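Local structure of DUF115 domain-containing protein (Magnetospirillum magneticum AMB-1, 5MU5) at residues A105-E118 with Y607-F621. The protein is a Maf glycosyltransferase involved in flagella formation, probably by transferring sugar to flagellin. Sequence-based numbering, arbitrary orientation.
Sequences ATDSGLSFLQHPEE and YYVKRVTPADRKAEF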
loop_
_atom_site.group_PDB
_atom_site.type_symbol
_atom_site.label_atom_id
_atom_site.label_comp_id
_atom_site.label_asym_id
_atom_site.label_seq_id
_atom_site.Cartn_x
_atom_site.Cartn_y
_atom_site.Cartn_z
ATOM N N ALA A 105 -20.361 22.389 -13.393
ATOM C CA ALA A 105 -21.403 22.431 -12.378
ATOM C C ALA A 105 -21.645 23.853 -11.870
ATOM O O ALA A 105 -22.785 24.297 -11.839
ATOM C CB ALA A 105 -21.061 21.524 -11.211
ATOM N N THR A 106 -20.590 24.571 -11.484
ATOM C CA THR A 106 -20.796 25.916 -10.942
ATOM C C THR A 106 -21.326 26.872 -12.019
ATOM O O THR A 106 -22.250 27.658 -11.756
ATOM C CB THR A 106 -19.546 26.480 -10.237
ATOM O OG1 THR A 106 -18.449 26.531 -11.150
ATOM C CG2 THR A 106 -19.160 25.598 -9.044
ATOM N N ASP A 107 -20.790 26.771 -13.236
ATOM C CA ASP A 107 -21.276 27.600 -14.340
ATOM C C ASP A 107 -22.768 27.398 -14.548
ATOM O O ASP A 107 -23.456 28.332 -14.901
ATOM C CB ASP A 107 -20.538 27.290 -15.649
ATOM C CG ASP A 107 -19.096 27.791 -15.649
ATOM O OD1 ASP A 107 -18.733 28.538 -14.716
ATOM O OD2 ASP A 107 -18.328 27.449 -16.582
ATOM N N SER A 108 -23.262 26.185 -14.318
ATOM C CA SER A 108 -24.668 25.864 -14.541
ATOM C C SER A 108 -25.568 26.198 -13.355
ATOM O O SER A 108 -26.774 25.994 -13.431
ATOM C CB SER A 108 -24.845 24.389 -14.942
ATOM O OG SER A 108 -24.700 23.528 -13.831
ATOM N N GLY A 109 -25.000 26.717 -12.274
ATOM C CA GLY A 109 -25.813 27.144 -11.141
ATOM C C GLY A 109 -25.837 26.164 -9.984
ATOM O O GLY A 109 -26.518 26.388 -8.987
ATOM N N LEU A 110 -25.078 25.087 -10.108
ATOM C CA LEU A 110 -24.977 24.113 -9.048
ATOM C C LEU A 110 -23.915 24.575 -8.067
ATOM O O LEU A 110 -22.983 25.301 -8.437
ATOM C CB LEU A 110 -24.587 22.748 -9.612
ATOM C CG LEU A 110 -25.466 22.228 -10.740
ATOM C CD1 LEU A 110 -24.917 20.887 -11.211
ATOM C CD2 LEU A 110 -26.910 22.093 -10.308
ATOM N N SER A 111 -24.076 24.167 -6.812
ATOM C CA SER A 111 -23.050 24.377 -5.802
ATOM C C SER A 111 -22.902 23.094 -4.980
ATOM O O SER A 111 -23.569 22.089 -5.243
ATOM C CB SER A 111 -23.403 25.554 -4.918
ATOM O OG SER A 111 -24.624 25.283 -4.272
ATOM N N PHE A 112 -22.022 23.130 -3.992
ATOM C CA PHE A 112 -21.671 21.933 -3.244
ATOM C C PHE A 112 -21.748 22.170 -1.754
ATOM O O PHE A 112 -21.144 23.083 -1.249
ATOM C CB PHE A 112 -20.278 21.484 -3.658
ATOM C CG PHE A 112 -20.200 21.107 -5.109
ATOM C CD1 PHE A 112 -20.634 19.857 -5.531
ATOM C CD2 PHE A 112 -19.789 22.020 -6.056
ATOM C CE1 PHE A 112 -20.615 19.507 -6.866
ATOM C CE2 PHE A 112 -19.758 21.670 -7.400
ATOM C CZ PHE A 112 -20.175 20.414 -7.802
ATOM N N LEU A 113 -22.535 21.356 -1.062
ATOM C CA LEU A 113 -22.609 21.417 0.374
ATOM C C LEU A 113 -21.325 20.867 0.983
ATOM O O LEU A 113 -20.624 20.056 0.381
ATOM C CB LEU A 113 -23.756 20.554 0.867
ATOM C CG LEU A 113 -25.158 20.836 0.374
ATOM C CD1 LEU A 113 -26.022 19.643 0.735
ATOM C CD2 LEU A 113 -25.707 22.126 0.976
ATOM N N GLN A 114 -21.043 21.276 2.210
ATOM C CA GLN A 114 -19.903 20.738 2.940
ATOM C C GLN A 114 -20.149 19.252 3.216
ATOM O O GLN A 114 -19.280 18.434 3.031
ATOM C CB GLN A 114 -19.719 21.482 4.263
ATOM C CG GLN A 114 -18.397 21.150 4.955
ATOM C CD GLN A 114 -18.357 21.524 6.441
ATOM O OE1 GLN A 114 -19.206 22.256 6.952
ATOM N NE2 GLN A 114 -17.354 21.013 7.138
ATOM N N HIS A 115 -21.353 18.916 3.661
ATOM C CA HIS A 115 -21.700 17.546 4.010
ATOM C C HIS A 115 -22.889 17.134 3.176
ATOM O O HIS A 115 -23.728 17.966 2.849
ATOM C CB HIS A 115 -22.052 17.431 5.511
ATOM C CG HIS A 115 -20.925 17.797 6.431
ATOM N ND1 HIS A 115 -19.663 17.248 6.312
ATOM C CD2 HIS A 115 -20.873 18.632 7.499
ATOM C CE1 HIS A 115 -18.878 17.742 7.254
ATOM N NE2 HIS A 115 -19.587 18.588 7.983
ATOM N N PRO A 116 -22.977 15.849 2.821
ATOM C CA PRO A 116 -24.173 15.460 2.088
ATOM C C PRO A 116 -25.470 15.662 2.906
ATOM O O PRO A 116 -25.473 15.496 4.128
ATOM C CB PRO A 116 -23.946 13.964 1.832
ATOM C CG PRO A 116 -22.483 13.773 1.937
ATOM C CD PRO A 116 -22.068 14.716 3.014
ATOM N N GLU A 117 -26.552 16.016 2.226
ATOM C CA GLU A 117 -27.879 16.064 2.849
ATOM C C GLU A 117 -28.636 14.748 2.690
ATOM O O GLU A 117 -29.764 14.623 3.150
ATOM C CB GLU A 117 -28.717 17.202 2.273
ATOM C CG GLU A 117 -28.602 18.488 3.080
ATOM C CD GLU A 117 -29.327 19.664 2.437
ATOM O OE1 GLU A 117 -30.078 19.460 1.452
ATOM O OE2 GLU A 117 -29.146 20.802 2.923
ATOM N N GLU A 118 -28.004 13.770 2.061
ATOM C CA GLU A 118 -28.616 12.482 1.805
ATOM C C GLU A 118 -27.871 11.380 2.579
ATOM O O GLU A 118 -26.673 11.471 2.818
ATOM C CB GLU A 118 -28.580 12.200 0.289
ATOM C CG GLU A 118 -27.173 12.280 -0.338
ATOM C CD GLU A 118 -27.113 11.896 -1.813
ATOM O OE1 GLU A 118 -28.173 11.869 -2.489
ATOM O OE2 GLU A 118 -25.987 11.614 -2.297
ATOM N N TYR A 607 -17.213 12.024 -4.248
ATOM C CA TYR A 607 -17.263 12.986 -3.184
ATOM C C TYR A 607 -18.253 14.100 -3.538
ATOM O O TYR A 607 -19.125 14.450 -2.737
ATOM C CB TYR A 607 -15.868 13.573 -2.911
ATOM C CG TYR A 607 -15.873 14.594 -1.799
ATOM C CD1 TYR A 607 -15.699 14.212 -0.478
ATOM C CD2 TYR A 607 -16.092 15.933 -2.072
ATOM C CE1 TYR A 607 -15.730 15.149 0.547
ATOM C CE2 TYR A 607 -16.120 16.876 -1.067
ATOM C CZ TYR A 607 -15.934 16.483 0.246
ATOM O OH TYR A 607 -15.975 17.435 1.247
ATOM N N TYR A 608 -18.136 14.641 -4.741
ATOM C CA TYR A 608 -18.956 15.801 -5.100
ATOM C C TYR A 608 -20.413 15.502 -5.459
ATOM O O TYR A 608 -21.288 16.322 -5.152
ATOM C CB TYR A 608 -18.251 16.668 -6.148
ATOM C CG TYR A 608 -17.029 17.375 -5.570
ATOM C CD1 TYR A 608 -17.180 18.437 -4.693
ATOM C CD2 TYR A 608 -15.729 16.975 -5.896
ATOM C CE1 TYR A 608 -16.077 19.094 -4.161
ATOM C CE2 TYR A 608 -14.629 17.616 -5.364
ATOM C CZ TYR A 608 -14.810 18.675 -4.499
ATOM O OH TYR A 608 -13.739 19.335 -3.950
ATOM N N VAL A 609 -20.702 14.345 -6.069
ATOM C CA VAL A 609 -22.105 14.044 -6.402
ATOM C C VAL A 609 -23.030 13.926 -5.184
ATOM O O VAL A 609 -24.216 14.246 -5.278
ATOM C CB VAL A 609 -22.319 12.758 -7.236
ATOM C CG1 VAL A 609 -21.781 12.937 -8.616
ATOM C CG2 VAL A 609 -21.715 11.542 -6.566
ATOM N N LYS A 610 -22.514 13.418 -4.071
ATOM C CA LYS A 610 -23.295 13.355 -2.841
ATOM C C LYS A 610 -23.596 14.739 -2.249
ATOM O O LYS A 610 -24.440 14.854 -1.398
ATOM C CB LYS A 610 -22.514 12.646 -1.743
ATOM C CG LYS A 610 -22.193 11.198 -1.952
ATOM C CD LYS A 610 -21.593 10.712 -0.647
ATOM C CE LYS A 610 -20.803 9.448 -0.861
ATOM N NZ LYS A 610 -19.472 9.755 -1.449
ATOM N N ARG A 611 -22.850 15.751 -2.660
ATOM C CA ARG A 611 -22.916 17.077 -2.056
ATOM C C ARG A 611 -23.464 18.135 -3.001
ATOM O O ARG A 611 -23.614 19.295 -2.628
ATOM C CB ARG A 611 -21.508 17.467 -1.591
ATOM C CG ARG A 611 -21.026 16.632 -0.410
ATOM C CD ARG A 611 -19.574 16.910 -0.071
ATOM N NE ARG A 611 -19.129 16.179 1.124
ATOM C CZ ARG A 611 -18.872 14.869 1.166
ATOM N NH1 ARG A 611 -19.005 14.086 0.095
ATOM N NH2 ARG A 611 -18.450 14.331 2.290
ATOM N N VAL A 612 -23.791 17.738 -4.223
ATOM C CA VAL A 612 -24.278 18.702 -5.192
ATOM C C VAL A 612 -25.698 19.182 -4.853
ATOM O O VAL A 612 -26.559 18.388 -4.518
ATOM C CB VAL A 612 -24.205 18.133 -6.627
ATOM C CG1 VAL A 612 -25.273 17.081 -6.860
ATOM C CG2 VAL A 612 -24.300 19.260 -7.643
ATOM N N THR A 613 -25.905 20.498 -4.909
ATOM C CA THR A 613 -27.234 21.100 -4.767
ATOM C C THR A 613 -27.455 22.055 -5.932
ATOM O O THR A 613 -26.489 22.611 -6.474
ATOM C CB THR A 613 -27.410 21.911 -3.463
ATOM O OG1 THR A 613 -26.410 22.937 -3.390
ATOM C CG2 THR A 613 -27.307 20.995 -2.262
ATOM N N PRO A 614 -28.720 22.281 -6.301
ATOM C CA PRO A 614 -29.956 21.695 -5.759
ATOM C C PRO A 614 -30.098 20.202 -6.054
ATOM O O PRO A 614 -29.826 19.746 -7.176
ATOM C CB PRO A 614 -31.060 22.450 -6.492
ATOM C CG PRO A 614 -30.442 23.706 -6.973
ATOM C CD PRO A 614 -28.973 23.482 -7.112
ATOM N N ALA A 615 -30.564 19.464 -5.058
ATOM C CA ALA A 615 -30.670 18.013 -5.138
ATOM C C ALA A 615 -31.472 17.505 -6.352
ATOM O O ALA A 615 -31.118 16.481 -6.936
ATOM C CB ALA A 615 -31.240 17.453 -3.831
ATOM N N ASP A 616 -32.523 18.216 -6.745
ATOM C CA ASP A 616 -33.323 17.793 -7.901
ATOM C C ASP A 616 -32.621 18.011 -9.247
ATOM O O ASP A 616 -33.145 17.612 -10.275
ATOM C CB ASP A 616 -34.709 18.460 -7.903
ATOM C CG ASP A 616 -34.642 19.978 -8.021
ATOM O OD1 ASP A 616 -33.536 20.554 -7.888
ATOM O OD2 ASP A 616 -35.709 20.595 -8.242
ATOM N N ARG A 617 -31.458 18.653 -9.239
ATOM C CA ARG A 617 -30.646 18.791 -10.444
ATOM C C ARG A 617 -29.409 17.866 -10.395
ATOM O O ARG A 617 -28.481 18.020 -11.181
ATOM C CB ARG A 617 -30.223 20.253 -10.634
ATOM C CG ARG A 617 -31.393 21.191 -10.953
ATOM C CD ARG A 617 -30.956 22.645 -11.145
ATOM N NE ARG A 617 -30.076 22.784 -12.302
ATOM C CZ ARG A 617 -29.238 23.799 -12.523
ATOM N NH1 ARG A 617 -29.149 24.816 -11.695
ATOM N NH2 ARG A 617 -28.474 23.792 -13.603
ATOM N N LYS A 618 -29.404 16.907 -9.475
ATOM C CA LYS A 618 -28.283 15.967 -9.341
ATOM C C LYS A 618 -27.964 15.227 -10.655
ATOM O O LYS A 618 -26.790 15.041 -10.979
ATOM C CB LYS A 618 -28.566 14.959 -8.213
ATOM C CG LYS A 618 -27.421 14.012 -7.895
ATOM C CD LYS A 618 -27.767 13.113 -6.714
ATOM C CE LYS A 618 -26.727 12.024 -6.564
ATOM N NZ LYS A 618 -27.036 11.063 -5.475
ATOM N N ALA A 619 -28.995 14.829 -11.403
ATOM C CA ALA A 619 -28.825 14.123 -12.690
ATOM C C ALA A 619 -27.998 14.915 -13.697
ATOM O O ALA A 619 -27.272 14.316 -14.499
ATOM C CB ALA A 619 -30.175 13.749 -13.299
ATOM N N GLU A 620 -28.099 16.245 -13.652
ATOM C CA GLU A 620 -27.309 17.105 -14.530
ATOM C C GLU A 620 -25.847 16.949 -14.196
ATOM O O GLU A 620 -25.013 16.927 -15.091
ATOM C CB GLU A 620 -27.687 18.572 -14.381
ATOM C CG GLU A 620 -29.103 18.918 -14.804
ATOM C CD GLU A 620 -29.484 20.363 -14.479
ATOM O OE1 GLU A 620 -28.604 21.243 -14.495
ATOM O OE2 GLU A 620 -30.677 20.636 -14.230
ATOM N N PHE A 621 -25.529 16.834 -12.913
ATOM C CA PHE A 621 -24.137 16.669 -12.511
ATOM C C PHE A 621 -23.629 15.300 -12.890
ATOM O O PHE A 621 -22.482 15.155 -13.287
ATOM C CB PHE A 621 -23.945 16.914 -11.027
ATOM C CG PHE A 621 -22.500 17.014 -10.613
ATOM C CD1 PHE A 621 -21.633 17.858 -11.270
ATOM C CD2 PHE A 621 -22.026 16.287 -9.540
ATOM C CE1 PHE A 621 -20.309 17.957 -10.882
ATOM C CE2 PHE A 621 -20.708 16.387 -9.142
ATOM C CZ PHE A 621 -19.845 17.214 -9.823
HETATM O O HOH W 1 -26.276 16.216 -0.545
#
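R617 reaches across to S108 and grips its carbonyl oxygen end-on. NH2 lies 2.8 Å from S108 O and gives the straighter bond; NH1 comes to the same oxygen from the same face of its plane. L110 CD2 sits over the centre of one guanidinium face. F112 carries the aromatic contact. The edge of Y608 meets the face of F112, with ring planes at 73°. Their centres are 5.3 Å apart. F112 in turn sets its own edge against the face of F621, planes at 65°. F112 CE1 also touches V612 CG2. S111 and T613 form an antiparallel hydrogen-bonded pair, and their side chains lie on the face opposite F112 and V612. S111 N is 2.9 Å from T613 O. T613 N is 2.8 Å from S111 O. Further along, the extended R611 chain brings NE within 3.0 Å of Q114 O. Its guanidinium lies between Y607 CE1 and P116 CD, on opposite faces, and NH1 also pairs with D208.

In the second shell, E620 holds R617 side-on through NE and NH2. An alanine in place of R617 would probably leave S108 O without these two donors and E620 without its cationic mate. S108 belongs to the turn where G109 ends helix 92-107 in a Schellman motif. At the centre is a short two-stranded antiparallel sheet, 111-112 with 612-613, joining the Maf N-terminal domain to the C-terminal helical bundle.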